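Local structure of gamma-hexachlorocyclohexane dehydrochlorinase (Sphingomonas paucimobilis, 3A76) at residues B[31-36]-B[98-103]; B[131-136]-B[147-152]. The protein catalyses two successive dehydrochlorinations of the pollutant gamma-hexachlorocyclohexane (lindane), giving 1,3,4,6-tetrachloro-1,4-cyclohexadiene by way of gamma-pentachlorocyclohexene. All coordinates share one frame; numbering follows the deposited sequence.

Contact 1 of 2, residues B[31-36]-B[98-103]; sequences AAIQDL and LRLEFV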
# COMPACT_ATOMS: atom_id res chain seq x y z
N ALA B 31 3.69 -14.11 -6.13
CA ALA B 31 2.57 -13.47 -6.85
C ALA B 31 1.20 -13.98 -6.41
O ALA B 31 0.30 -13.19 -6.08
CB ALA B 31 2.74 -13.62 -8.35
N ALA B 32 1.04 -15.31 -6.39
CA ALA B 32 -0.20 -15.93 -5.93
C ALA B 32 -0.53 -15.59 -4.47
O ALA B 32 -1.70 -15.41 -4.11
CB ALA B 32 -0.15 -17.46 -6.14
N ILE B 33 0.49 -15.51 -3.62
CA ILE B 33 0.28 -15.21 -2.22
C ILE B 33 -0.11 -13.73 -2.04
O ILE B 33 -1.00 -13.41 -1.26
CB ILE B 33 1.52 -15.61 -1.35
CG1 ILE B 33 1.72 -17.14 -1.37
CG2 ILE B 33 1.40 -15.07 0.08
CD1 ILE B 33 3.13 -17.61 -0.97
N GLN B 34 0.56 -12.85 -2.80
CA GLN B 34 0.19 -11.43 -2.90
C GLN B 34 -1.28 -11.29 -3.25
O GLN B 34 -2.01 -10.54 -2.59
CB GLN B 34 1.05 -10.70 -3.92
CG GLN B 34 2.42 -10.24 -3.40
CD GLN B 34 3.43 -9.92 -4.50
OE1 GLN B 34 3.08 -9.33 -5.54
NE2 GLN B 34 4.69 -10.30 -4.28
N ASP B 35 -1.71 -12.03 -4.28
CA ASP B 35 -3.12 -12.09 -4.69
C ASP B 35 -4.05 -12.64 -3.64
O ASP B 35 -5.18 -12.15 -3.51
CB ASP B 35 -3.26 -12.92 -5.96
CG ASP B 35 -2.75 -12.19 -7.15
OD1 ASP B 35 -2.50 -10.99 -7.02
OD2 ASP B 35 -2.60 -12.83 -8.21
N LEU B 36 -3.58 -13.62 -2.87
CA LEU B 36 -4.33 -14.09 -1.71
C LEU B 36 -4.53 -12.97 -0.71
O LEU B 36 -5.64 -12.71 -0.26
CB LEU B 36 -3.61 -15.28 -1.03
CG LEU B 36 -3.62 -16.65 -1.72
CD1 LEU B 36 -2.85 -17.65 -0.86
CD2 LEU B 36 -5.05 -17.13 -2.01
N LEU B 98 3.67 -6.54 2.80
CA LEU B 98 3.62 -8.00 2.80
C LEU B 98 5.05 -8.51 2.71
O LEU B 98 5.76 -8.24 1.75
CB LEU B 98 2.84 -8.53 1.61
CG LEU B 98 1.99 -9.81 1.73
CD1 LEU B 98 2.15 -10.66 0.49
CD2 LEU B 98 2.25 -10.65 2.97
N ARG B 99 5.46 -9.25 3.73
CA ARG B 99 6.82 -9.77 3.78
C ARG B 99 6.76 -11.27 3.99
O ARG B 99 6.16 -11.75 4.96
CB ARG B 99 7.62 -9.04 4.87
CG ARG B 99 9.04 -9.51 5.04
CD ARG B 99 9.89 -9.15 3.85
NE ARG B 99 10.68 -10.32 3.46
CZ ARG B 99 12.00 -10.44 3.64
NH1 ARG B 99 12.70 -9.45 4.16
NH2 ARG B 99 12.61 -11.54 3.26
N LEU B 100 7.34 -12.01 3.05
CA LEU B 100 7.25 -13.46 3.08
C LEU B 100 8.56 -14.16 3.51
O LEU B 100 9.66 -13.71 3.18
CB LEU B 100 6.73 -14.01 1.74
CG LEU B 100 5.42 -13.45 1.14
CD1 LEU B 100 5.15 -14.04 -0.26
CD2 LEU B 100 4.23 -13.64 2.08
N GLU B 101 8.40 -15.25 4.26
CA GLU B 101 9.51 -16.15 4.61
C GLU B 101 9.11 -17.56 4.17
O GLU B 101 8.17 -18.14 4.71
CB GLU B 101 9.77 -16.11 6.12
CG GLU B 101 11.02 -16.88 6.59
CD GLU B 101 11.00 -17.18 8.09
OE1 GLU B 101 9.93 -17.03 8.73
OE2 GLU B 101 12.07 -17.59 8.63
N PHE B 102 9.80 -18.07 3.16
CA PHE B 102 9.56 -19.43 2.69
C PHE B 102 10.17 -20.46 3.66
O PHE B 102 11.40 -20.61 3.74
CB PHE B 102 10.12 -19.62 1.28
CG PHE B 102 9.16 -19.22 0.19
CD1 PHE B 102 9.01 -17.86 -0.17
CD2 PHE B 102 8.41 -20.18 -0.49
CE1 PHE B 102 8.12 -17.48 -1.18
CE2 PHE B 102 7.52 -19.80 -1.51
CZ PHE B 102 7.38 -18.45 -1.85
N VAL B 103 9.30 -21.13 4.42
CA VAL B 103 9.73 -22.21 5.31
C VAL B 103 10.15 -23.39 4.44
O VAL B 103 11.26 -23.92 4.57
CB VAL B 103 8.61 -22.60 6.31
CG1 VAL B 103 8.91 -23.94 6.98
CG2 VAL B 103 8.45 -21.52 7.36
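I33 and L100 form the centre of an apolar helix-on-sheet contact, in which helix 22-45 lies against strand 88-102, the last strand at one side of the chain's mixed sheet. The two segments run at 134° to each other and their axes come no nearer than 10.2 Å, a spacing bridged by side chains alone; no hydrogen bond crosses it. L98, L100 and F102, at every second position of the strand, supply the strand's half. The main touch is between methyls: I33 CG2 meets L100 CD2 at 3.7 Å and L100 CD1 at 3.9 Å, so the isoleucine branch rests against both prongs of the leucine fork. With chi1 at -65°, I33 sets CG2 anti to its own nitrogen and sends CG1 off beside that nitrogen. This second branch carries CD1 toward the phenyl group of F102, where CD1 and CZ are 4.4 Å apart, a looser and oblique approach. One residue further along the helix, the aliphatic part of Q34 does similar work: its CG lies 3.9 Å from L98 CD1, and the side chains cross at a slant. Just 203 Å² is buried in all, and other elements complete the packing. Y137 of strand 125-140 touches both I33 and L100, V108 of strand 107-120 touches I33 and F102, and Y37 meets L98. On the strand's alternate positions, R99 makes a salt bridge with D39 of a neighbouring subunit. A long N-terminal helix packed through apolar side chains onto a curved sheet is characteristic of the SnoaL-like alpha+beta barrel fold.

Contact 2 of 2, residues B[131-136]-B[147-152]; sequences AVFTDE and SKRNAC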
# COMPACT_ATOMS: atom_id res chain seq x y z
N ALA B 131 -3.75 -2.51 11.88
CA ALA B 131 -3.63 -3.89 12.30
C ALA B 131 -2.47 -4.61 11.64
O ALA B 131 -2.03 -4.24 10.56
CB ALA B 131 -4.96 -4.66 12.09
N VAL B 132 -1.97 -5.64 12.32
CA VAL B 132 -0.93 -6.50 11.80
C VAL B 132 -1.53 -7.87 11.46
O VAL B 132 -2.32 -8.44 12.24
CB VAL B 132 0.25 -6.61 12.82
CG1 VAL B 132 1.24 -7.73 12.43
CG2 VAL B 132 0.97 -5.28 12.92
N PHE B 133 -1.16 -8.37 10.28
CA PHE B 133 -1.49 -9.74 9.89
C PHE B 133 -0.29 -10.67 10.09
O PHE B 133 0.82 -10.36 9.65
CB PHE B 133 -1.95 -9.78 8.42
CG PHE B 133 -3.19 -8.97 8.14
CD1 PHE B 133 -3.25 -8.13 7.04
CD2 PHE B 133 -4.31 -9.06 8.97
CE1 PHE B 133 -4.42 -7.40 6.76
CE2 PHE B 133 -5.47 -8.31 8.71
CZ PHE B 133 -5.52 -7.49 7.60
N THR B 134 -0.52 -11.80 10.77
CA THR B 134 0.47 -12.86 10.89
C THR B 134 -0.17 -14.04 10.18
O THR B 134 -1.22 -14.53 10.60
CB THR B 134 0.80 -13.21 12.36
OG1 THR B 134 0.98 -12.00 13.11
CG2 THR B 134 2.08 -14.07 12.48
N ASP B 135 0.43 -14.45 9.08
CA ASP B 135 -0.20 -15.39 8.17
C ASP B 135 0.67 -16.61 7.92
O ASP B 135 1.91 -16.55 8.02
CB ASP B 135 -0.49 -14.71 6.82
CG ASP B 135 -1.48 -13.56 6.92
OD1 ASP B 135 -1.40 -12.64 6.08
OD2 ASP B 135 -2.35 -13.58 7.81
N GLU B 136 -0.00 -17.70 7.57
CA GLU B 136 0.64 -18.89 7.03
C GLU B 136 -0.10 -19.24 5.77
O GLU B 136 -1.33 -19.20 5.74
CB GLU B 136 0.53 -20.05 8.00
CG GLU B 136 1.32 -19.92 9.28
CD GLU B 136 1.08 -21.11 10.20
OE1 GLU B 136 1.19 -20.95 11.43
OE2 GLU B 136 0.73 -22.19 9.68
N SER B 147 -3.45 -20.86 5.19
CA SER B 147 -3.54 -21.91 6.19
C SER B 147 -3.93 -21.27 7.52
O SER B 147 -4.60 -21.89 8.35
CB SER B 147 -2.20 -22.62 6.34
OG SER B 147 -2.08 -23.10 7.67
N LYS B 148 -3.49 -20.04 7.72
CA LYS B 148 -3.80 -19.32 8.95
C LYS B 148 -3.73 -17.83 8.68
O LYS B 148 -3.04 -17.39 7.75
CB LYS B 148 -2.83 -19.72 10.07
CG LYS B 148 -3.43 -19.73 11.47
CD LYS B 148 -2.54 -20.48 12.49
CE LYS B 148 -2.62 -22.01 12.36
NZ LYS B 148 -3.89 -22.62 12.86
N ARG B 149 -4.46 -17.07 9.49
CA ARG B 149 -4.32 -15.63 9.58
C ARG B 149 -4.62 -15.23 11.00
O ARG B 149 -5.68 -15.58 11.52
CB ARG B 149 -5.28 -14.88 8.62
CG ARG B 149 -5.49 -13.39 9.00
CD ARG B 149 -5.83 -12.47 7.82
NE ARG B 149 -4.66 -12.20 6.99
CZ ARG B 149 -4.63 -11.37 5.94
NH1 ARG B 149 -3.49 -11.23 5.27
NH2 ARG B 149 -5.71 -10.70 5.54
N ASN B 150 -3.69 -14.51 11.62
CA ASN B 150 -4.02 -13.76 12.83
C ASN B 150 -4.01 -12.25 12.52
O ASN B 150 -3.09 -11.73 11.89
CB ASN B 150 -3.08 -14.11 14.00
CG ASN B 150 -3.43 -13.38 15.28
OD1 ASN B 150 -2.96 -12.27 15.52
ND2 ASN B 150 -4.25 -14.01 16.13
N ALA B 151 -5.06 -11.58 12.96
CA ALA B 151 -5.19 -10.15 12.79
C ALA B 151 -5.17 -9.56 14.17
O ALA B 151 -5.99 -9.89 15.01
CB ALA B 151 -6.49 -9.82 12.09
N CYS B 152 -4.20 -8.67 14.39
CA CYS B 152 -4.01 -8.04 15.67
C CYS B 152 -4.11 -6.55 15.45
O CYS B 152 -3.37 -5.99 14.64
CB CYS B 152 -2.61 -8.41 16.20
SG CYS B 152 -2.12 -7.54 17.70
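The hairpin of strands 125-140 and 143-158, next to each other in the sheet, contains this antiparallel ladder, whose face bearing F133, D135, R149 and A151 turns toward helix 22-45. Hydrogen-bonded pairs V132-C152, T134-N150 and E136-K148 alternate with non-hydrogen-bonded F133-A151 and D135-R149; N150 N to T134 O, at 2.7 Å, is nearly straight. At one end the register slips: E136 O accepts from both S147 N (2.7 Å) and K148 N (3.0 Å), a classic beta bulge.

R149 and D135, paired across the strands, run side by side off the same face of the sheet and form a side-on, bidentate salt bridge. R149 NH1 reaches D135 OD1 at 2.6 Å, and R149 NE reaches D135 OD2 at 2.8 Å. Both acceptors lie in the guanidinium plane and are met on their syn sides, although the carboxylate is turned 26° from that plane. A bend at chi3 (-75°) swings the guanidinium over F133, where R149 CZ stands 3.7 Å from the ring centroid with the planes only 6° apart, a stacked cation-pi pair. A151 CB meets the same ring at its edge, 3.8 Å from F133 CE2.

Two bonds in its plane and an aromatic ring flat against one of its faces would fix the guanidinium's rotation. The buried charge of D135 is thereby probably offset, and its arginine partner lies flat on the ring of F133, which is about 5 Å from the side chain of the presumed proton acceptor H93.

Contacts 1 and 2 follow one another along the chain, the first closing before the second opens, and their centres lie 12 Å apart. No atoms touch between them; the nearest are about 5 Å apart. Both reach the same mixed sheet, in which strand 107-120 separates strand 88-102 of contact 1 from strand 125-140 of contact 2. Helix 22-45 relates them too: residues 31-36 pack on the strand at the sheet's margin, while Y37 and L41, slightly later on the helix, touch D135, R149 and F133 of contact 2. One helix thus spans from apolar packing, away from the annotated sites, to a charged and aromatic cluster near the presumed catalytic H93.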